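Local coordinates for protein putative bacteriocin (Brevibacillus laterosporus, PDB 4OZK) that is a leaderless class IId bacteriocin that acts as a heat-stable, broad-spectrum antimicrobial and contains a defensin-like module, at residues Ile8-Thr14 and Arg27-Cys33. Numbering follows the deposited sequence.
Sequences ISGWTHT and RHVYAIC
The guanidinium group of Arg27 lies flat over one face of the His13 ring. Their centres are 3.8 Å apart and the planes differ by 26°. Arg27 CZ sits above the middle of the imidazole, and Arg27 NH1 comes closest, 3.3 Å from His13 CE1. His13 ND1 donates to Thr14 O at 3.0 Å; the acceptor lies in the ring plane, which helps fix the ring's rotation. Arg27 NE forms a salt bridge with Glu44 on strand 38-48, so the stacked arginine reaches across to the third strand. Trp11 shares the sheet face of His13, and CG anti to the backbone N (chi1 -153°) brings its ring obliquely to Val29 and Ala31. Its NE1 side meets Val29 CG1, while Trp11 CZ3 rests 3.7 Å from Ala31 CB. Ile8 CD1 approaches that methyl as well. The two segments pair antiparallel in the first hairpin of the three-stranded sheet of this defensin-like peptide. A classic beta bulge shifts the register by one residue: the N atoms of Ser9 and Gly10 both donate to Ile32 O. The disulfide from Cys33 to Cys4 staples this end to the N-terminal segment. On the other face, Thr12 CG2 presses tightly on Ile32 CD1, at 3.5 Å, and the two side chains cross at about a right angle. Farther along, Thr14 OG1 accepts a nearly straight bond from His28 N (2.9 Å, 171°), and its CG2 approaches Tyr30 CE2 obliquely.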
loop_
_atom_site.group_PDB
_atom_site.type_symbol
_atom_site.label_atom_id
_atom_site.label_comp_id
_atom_site.label_asym_id
_atom_site.label_seq_id
_atom_site.Cartn_x
_atom_site.Cartn_y
_atom_site.Cartn_z
ATOM N N ILE A 8 10.827 9.913 1.558
ATOM C CA ILE A 8 10.440 8.795 0.702
ATOM C C ILE A 8 11.397 8.716 -0.510
ATOM O O ILE A 8 11.647 9.729 -1.175
ATOM C CB ILE A 8 8.973 8.958 0.226
ATOM C CG1 ILE A 8 8.004 8.801 1.404
ATOM C CG2 ILE A 8 8.630 7.962 -0.885
ATOM C CD1 ILE A 8 6.561 9.164 1.078
ATOM N N SER A 9 11.942 7.527 -0.782
ATOM C CA SER A 9 12.840 7.325 -1.926
ATOM C C SER A 9 12.201 6.487 -3.027
ATOM O O SER A 9 12.720 6.418 -4.148
ATOM C CB SER A 9 14.141 6.653 -1.481
ATOM O OG SER A 9 13.880 5.415 -0.848
ATOM N N GLY A 10 11.078 5.846 -2.716
ATOM C CA GLY A 10 10.478 4.919 -3.658
ATOM C C GLY A 10 9.036 4.591 -3.356
ATOM O O GLY A 10 8.497 5.017 -2.333
ATOM N N TRP A 11 8.417 3.815 -4.242
ATOM C CA TRP A 11 6.984 3.550 -4.176
ATOM C C TRP A 11 6.708 2.126 -4.673
ATOM O O TRP A 11 7.214 1.713 -5.727
ATOM C CB TRP A 11 6.253 4.574 -5.042
ATOM C CG TRP A 11 4.846 4.869 -4.631
ATOM C CD1 TRP A 11 3.701 4.373 -5.199
ATOM C CD2 TRP A 11 4.427 5.748 -3.577
ATOM N NE1 TRP A 11 2.596 4.890 -4.559
ATOM C CE2 TRP A 11 3.013 5.732 -3.560
ATOM C CE3 TRP A 11 5.104 6.549 -2.654
ATOM C CZ2 TRP A 11 2.268 6.488 -2.636
ATOM C CZ3 TRP A 11 4.365 7.297 -1.742
ATOM C CH2 TRP A 11 2.965 7.258 -1.739
ATOM N N THR A 12 5.934 1.369 -3.895
ATOM C CA THR A 12 5.584 -0.022 -4.222
ATOM C C THR A 12 4.200 -0.373 -3.688
ATOM O O THR A 12 3.569 0.424 -2.986
ATOM C CB THR A 12 6.569 -1.052 -3.609
ATOM O OG1 THR A 12 6.540 -0.963 -2.179
ATOM C CG2 THR A 12 7.973 -0.815 -4.090
ATOM N N HIS A 13 3.741 -1.579 -4.009
ATOM C CA HIS A 13 2.456 -2.054 -3.523
ATOM C C HIS A 13 2.401 -3.574 -3.549
ATOM O O HIS A 13 3.047 -4.215 -4.381
ATOM C CB HIS A 13 1.318 -1.493 -4.380
ATOM C CG HIS A 13 1.496 -1.735 -5.848
ATOM N ND1 HIS A 13 1.184 -2.938 -6.450
ATOM C CD2 HIS A 13 1.962 -0.929 -6.833
ATOM C CE1 HIS A 13 1.444 -2.860 -7.745
ATOM N NE2 HIS A 13 1.917 -1.652 -8.002
ATOM N N THR A 14 1.618 -4.142 -2.636
ATOM C CA THR A 14 1.285 -5.553 -2.686
ATOM C C THR A 14 0.355 -5.814 -3.872
ATOM O O THR A 14 -0.148 -4.878 -4.521
ATOM C CB THR A 14 0.598 -6.003 -1.370
ATOM O OG1 THR A 14 -0.717 -5.431 -1.287
ATOM C CG2 THR A 14 1.419 -5.540 -0.164
ATOM N N ARG A 27 -5.424 -3.670 -2.328
ATOM C CA ARG A 27 -4.003 -3.905 -2.128
ATOM C C ARG A 27 -3.453 -2.805 -1.253
ATOM O O ARG A 27 -4.126 -1.787 -1.017
ATOM C CB ARG A 27 -3.249 -3.982 -3.459
ATOM C CG ARG A 27 -3.250 -2.700 -4.273
ATOM C CD ARG A 27 -2.573 -2.933 -5.613
ATOM N NE ARG A 27 -2.494 -1.699 -6.394
ATOM C CZ ARG A 27 -2.129 -1.637 -7.670
ATOM N NH1 ARG A 27 -1.810 -2.744 -8.326
ATOM N NH2 ARG A 27 -2.088 -0.466 -8.292
ATOM N N HIS A 28 -2.230 -3.004 -0.773
ATOM C CA HIS A 28 -1.603 -2.062 0.150
ATOM C C HIS A 28 -0.502 -1.275 -0.555
ATOM O O HIS A 28 0.387 -1.867 -1.171
ATOM C CB HIS A 28 -1.010 -2.824 1.334
ATOM C CG HIS A 28 -2.039 -3.480 2.207
ATOM N ND1 HIS A 28 -3.387 -3.199 2.111
ATOM C CD2 HIS A 28 -1.912 -4.393 3.199
ATOM C CE1 HIS A 28 -4.047 -3.914 3.009
ATOM N NE2 HIS A 28 -3.177 -4.646 3.680
ATOM N N VAL A 29 -0.560 0.052 -0.476
ATOM C CA VAL A 29 0.487 0.886 -1.072
ATOM C C VAL A 29 1.543 1.255 -0.034
ATOM O O VAL A 29 1.233 1.797 1.037
ATOM C CB VAL A 29 -0.079 2.162 -1.708
ATOM C CG1 VAL A 29 1.052 2.977 -2.304
ATOM C CG2 VAL A 29 -1.091 1.806 -2.779
ATOM N N TYR A 30 2.793 0.942 -0.354
ATOM C CA TYR A 30 3.894 1.156 0.575
ATOM C C TYR A 30 4.879 2.162 -0.004
ATOM O O TYR A 30 5.288 2.044 -1.160
ATOM C CB TYR A 30 4.618 -0.171 0.831
ATOM C CG TYR A 30 3.958 -1.063 1.860
ATOM C CD1 TYR A 30 4.328 -0.992 3.202
ATOM C CD2 TYR A 30 2.974 -1.980 1.493
ATOM C CE1 TYR A 30 3.739 -1.807 4.154
ATOM C CE2 TYR A 30 2.371 -2.801 2.442
ATOM C CZ TYR A 30 2.760 -2.705 3.767
ATOM O OH TYR A 30 2.177 -3.512 4.718
ATOM N N ALA A 31 5.263 3.162 0.780
ATOM C CA ALA A 31 6.375 4.002 0.351
ATOM C C ALA A 31 7.662 3.362 0.853
ATOM O O ALA A 31 7.680 2.746 1.926
ATOM C CB ALA A 31 6.233 5.432 0.873
ATOM N N ILE A 32 8.730 3.469 0.067
ATOM C CA ILE A 32 10.048 3.041 0.524
ATOM C C ILE A 32 10.764 4.267 1.100
ATOM O O ILE A 32 10.799 5.329 0.461
ATOM C CB ILE A 32 10.863 2.396 -0.625
ATOM C CG1 ILE A 32 10.079 1.221 -1.243
ATOM C CG2 ILE A 32 12.258 1.950 -0.129
ATOM C CD1 ILE A 32 10.727 0.616 -2.511
ATOM N N CYS A 33 11.304 4.140 2.311
ATOM C CA CYS A 33 11.983 5.270 2.958
ATOM C C CYS A 33 13.470 5.293 2.621
ATOM O O CYS A 33 14.055 4.244 2.309
ATOM C CB CYS A 33 11.800 5.229 4.479
ATOM S SG CYS A 33 10.084 5.384 5.030
HETATM O O HOH W 1 15.656 3.065 0.392
#